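Local coordinates for RimK-related lysine biosynthesis protein (Thermococcus kodakarensis, PDB 5K2M) that binds ADP and magnesium in an ATP-grasp fold and, as a RimK-family ligase of the LysX subfamily, probably drives ATP-dependent ligation in amino-acid biosynthesis, at residues V9-E14 against N243-F248. Numbering follows the deposited sequence.
With MG (magnesium ion), chain R.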
loop_
_atom_site.group_PDB
_atom_site.type_symbol
_atom_site.label_atom_id
_atom_site.label_comp_id
_atom_site.label_asym_id
_atom_site.label_seq_id
_atom_site.Cartn_x
_atom_site.Cartn_y
_atom_site.Cartn_z
ATOM N N VAL A 9 8.426 44.011 10.859
ATOM C CA VAL A 9 9.308 44.968 11.504
ATOM C C VAL A 9 8.480 45.617 12.602
ATOM O O VAL A 9 7.247 45.594 12.552
ATOM C CB VAL A 9 9.879 46.023 10.514
ATOM C CG1 VAL A 9 10.764 45.365 9.457
ATOM C CG2 VAL A 9 8.781 46.818 9.837
ATOM N N LEU A 10 9.144 46.175 13.598
ATOM C CA LEU A 10 8.448 46.844 14.682
ATOM C C LEU A 10 8.404 48.340 14.402
ATOM O O LEU A 10 9.344 49.073 14.728
ATOM C CB LEU A 10 9.123 46.550 16.028
ATOM C CG LEU A 10 9.105 45.084 16.466
ATOM C CD1 LEU A 10 9.966 44.885 17.703
ATOM C CD2 LEU A 10 7.694 44.580 16.728
ATOM N N ARG A 11 7.318 48.774 13.770
ATOM C CA ARG A 11 7.075 50.198 13.520
ATOM C C ARG A 11 6.595 50.829 14.829
ATOM O O ARG A 11 6.426 50.144 15.839
ATOM C CB ARG A 11 6.015 50.401 12.414
ATOM C CG ARG A 11 6.354 49.780 11.067
ATOM C CD ARG A 11 5.137 49.611 10.156
ATOM N NE ARG A 11 4.195 48.602 10.640
ATOM C CZ ARG A 11 3.062 48.252 10.021
ATOM N NH1 ARG A 11 2.718 48.822 8.868
ATOM N NH2 ARG A 11 2.259 47.321 10.556
ATOM N N ARG A 12 6.386 52.136 14.818
ATOM C CA ARG A 12 5.886 52.820 15.994
ATOM C C ARG A 12 4.587 52.174 16.510
ATOM O O ARG A 12 4.425 51.982 17.708
ATOM C CB ARG A 12 5.687 54.305 15.679
ATOM C CG ARG A 12 4.853 55.074 16.689
ATOM C CD ARG A 12 5.447 55.063 18.095
ATOM N NE ARG A 12 4.400 55.250 19.099
ATOM C CZ ARG A 12 3.729 56.385 19.300
ATOM N NH1 ARG A 12 3.988 57.476 18.574
ATOM N NH2 ARG A 12 2.786 56.430 20.238
ATOM N N GLU A 13 3.675 51.839 15.606
ATOM C CA GLU A 13 2.436 51.158 15.978
ATOM C C GLU A 13 2.686 49.898 16.829
ATOM O O GLU A 13 2.044 49.716 17.873
ATOM C CB GLU A 13 1.612 50.791 14.738
ATOM C CG GLU A 13 0.900 51.961 14.064
ATOM C CD GLU A 13 1.725 52.654 12.979
ATOM O OE1 GLU A 13 1.119 53.378 12.156
ATOM O OE2 GLU A 13 2.969 52.492 12.945
ATOM N N GLU A 14 3.628 49.049 16.395
ATOM C CA GLU A 14 3.913 47.782 17.090
ATOM C C GLU A 14 4.542 47.998 18.460
ATOM O O GLU A 14 4.241 47.271 19.413
ATOM C CB GLU A 14 4.794 46.849 16.241
ATOM C CG GLU A 14 4.046 46.142 15.121
ATOM C CD GLU A 14 3.712 47.052 13.942
ATOM O OE1 GLU A 14 4.614 47.788 13.479
ATOM O OE2 GLU A 14 2.547 47.038 13.475
ATOM N N ASN A 243 -9.612 48.554 6.126
ATOM C CA ASN A 243 -8.243 48.025 6.211
ATOM C C ASN A 243 -8.035 47.250 7.506
ATOM O O ASN A 243 -8.173 47.828 8.578
ATOM C CB ASN A 243 -7.252 49.172 6.174
ATOM C CG ASN A 243 -7.252 49.904 4.855
ATOM O OD1 ASN A 243 -6.614 49.466 3.887
ATOM N ND2 ASN A 243 -7.946 51.047 4.806
ATOM N N PRO A 244 -7.705 45.947 7.421
ATOM C CA PRO A 244 -7.569 45.101 8.612
ATOM C C PRO A 244 -6.197 45.043 9.306
ATOM O O PRO A 244 -6.064 44.326 10.297
ATOM C CB PRO A 244 -7.948 43.722 8.084
ATOM C CG PRO A 244 -7.466 43.734 6.678
ATOM C CD PRO A 244 -7.609 45.153 6.182
ATOM N N ASN A 245 -5.187 45.754 8.819
ATOM C CA ASN A 245 -3.922 45.885 9.567
ATOM C C ASN A 245 -3.583 47.355 9.710
ATOM O O ASN A 245 -2.584 47.839 9.192
ATOM C CB ASN A 245 -2.764 45.122 8.898
ATOM C CG ASN A 245 -1.523 44.987 9.813
ATOM O OD1 ASN A 245 -1.550 45.326 11.005
ATOM N ND2 ASN A 245 -0.428 44.482 9.244
ATOM N N MET A 246 -4.450 48.058 10.418
ATOM C CA MET A 246 -4.384 49.517 10.538
ATOM C C MET A 246 -3.008 50.090 10.904
ATOM O O MET A 246 -2.349 49.635 11.842
ATOM C CB MET A 246 -5.416 49.982 11.569
ATOM C CG MET A 246 -5.242 49.385 12.960
ATOM S SD MET A 246 -6.391 50.033 14.193
ATOM C CE MET A 246 -7.948 49.651 13.418
ATOM N N GLU A 247 -2.570 51.091 10.156
ATOM C CA GLU A 247 -1.533 51.988 10.650
ATOM C C GLU A 247 -2.244 53.192 11.253
ATOM O O GLU A 247 -3.369 53.530 10.855
ATOM C CB GLU A 247 -0.547 52.386 9.541
ATOM C CG GLU A 247 0.529 51.334 9.252
ATOM C CD GLU A 247 1.429 51.722 8.088
ATOM O OE1 GLU A 247 0.899 51.933 6.990
ATOM O OE2 GLU A 247 2.664 51.812 8.257
ATOM N N PHE A 248 -1.609 53.820 12.238
ATOM C CA PHE A 248 -2.255 54.889 12.996
ATOM C C PHE A 248 -1.329 55.891 13.686
ATOM O O PHE A 248 -1.813 56.757 14.421
ATOM C CB PHE A 248 -3.214 54.272 14.035
ATOM C CG PHE A 248 -2.559 53.294 14.974
ATOM C CD1 PHE A 248 -1.834 53.738 16.076
ATOM C CD2 PHE A 248 -2.687 51.924 14.771
ATOM C CE1 PHE A 248 -1.231 52.835 16.939
ATOM C CE2 PHE A 248 -2.098 51.018 15.630
ATOM C CZ PHE A 248 -1.366 51.469 16.716
HETATM MG MG MG R . -6.140 50.170 2.057
HETATM O O HOH W 1 0.289 47.496 8.541
HETATM O O HOH W 2 -5.492 48.089 1.701
#
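Arg11, the N-cap residue of helix 12-24, and Glu13 in its first turn reach across to Glu247 and Phe248, in the loop that leaves the magnesium site of this ATP-grasp enzyme; the contact joins the N-terminal parallel sheet region to the ATP-grasp domain. Glu13 does two jobs. Its methylene uses the flat face that Phe248 offers: Glu13 CG lies 3.4 Å from the centroid of the Phe248 ring, almost on its normal, a CH-pi contact, while the carboxylate stands steeply to the ring, at 77°. A bend at chi2 (90°) turns the carboxylate back toward the loop, where Glu13 OE1 accepts the N-H of Phe248 N through its anti lone pair at 2.8 Å. An acid suits this place because the same oxygen also accepts from Lys249 N, serving two backbone amides at the start of helix 249-255.

Arg11 has enough N-H groups to serve Glu14, Glu247 and a water at once. It holds Glu14 side-on: NE meets OE1 nearly within the guanidinium plane, and NH2 forms a salt bridge to OE2. Crossing Glu247 at about a right angle, Arg11 NH1 reaches Glu247 OE2 at 3.1 Å in a salt bridge. Trp128 holds the other oxygen of Glu247, and Arg49 also pairs with Glu14. At the loop's beginning, Asn243 OD1 binds magnesium at 2.0 Å, with Glu241 on the same ion. Between the segments a water accepts from Arg11 NH1 at 2.8 Å and donates to Asn245 O at 3.0 Å.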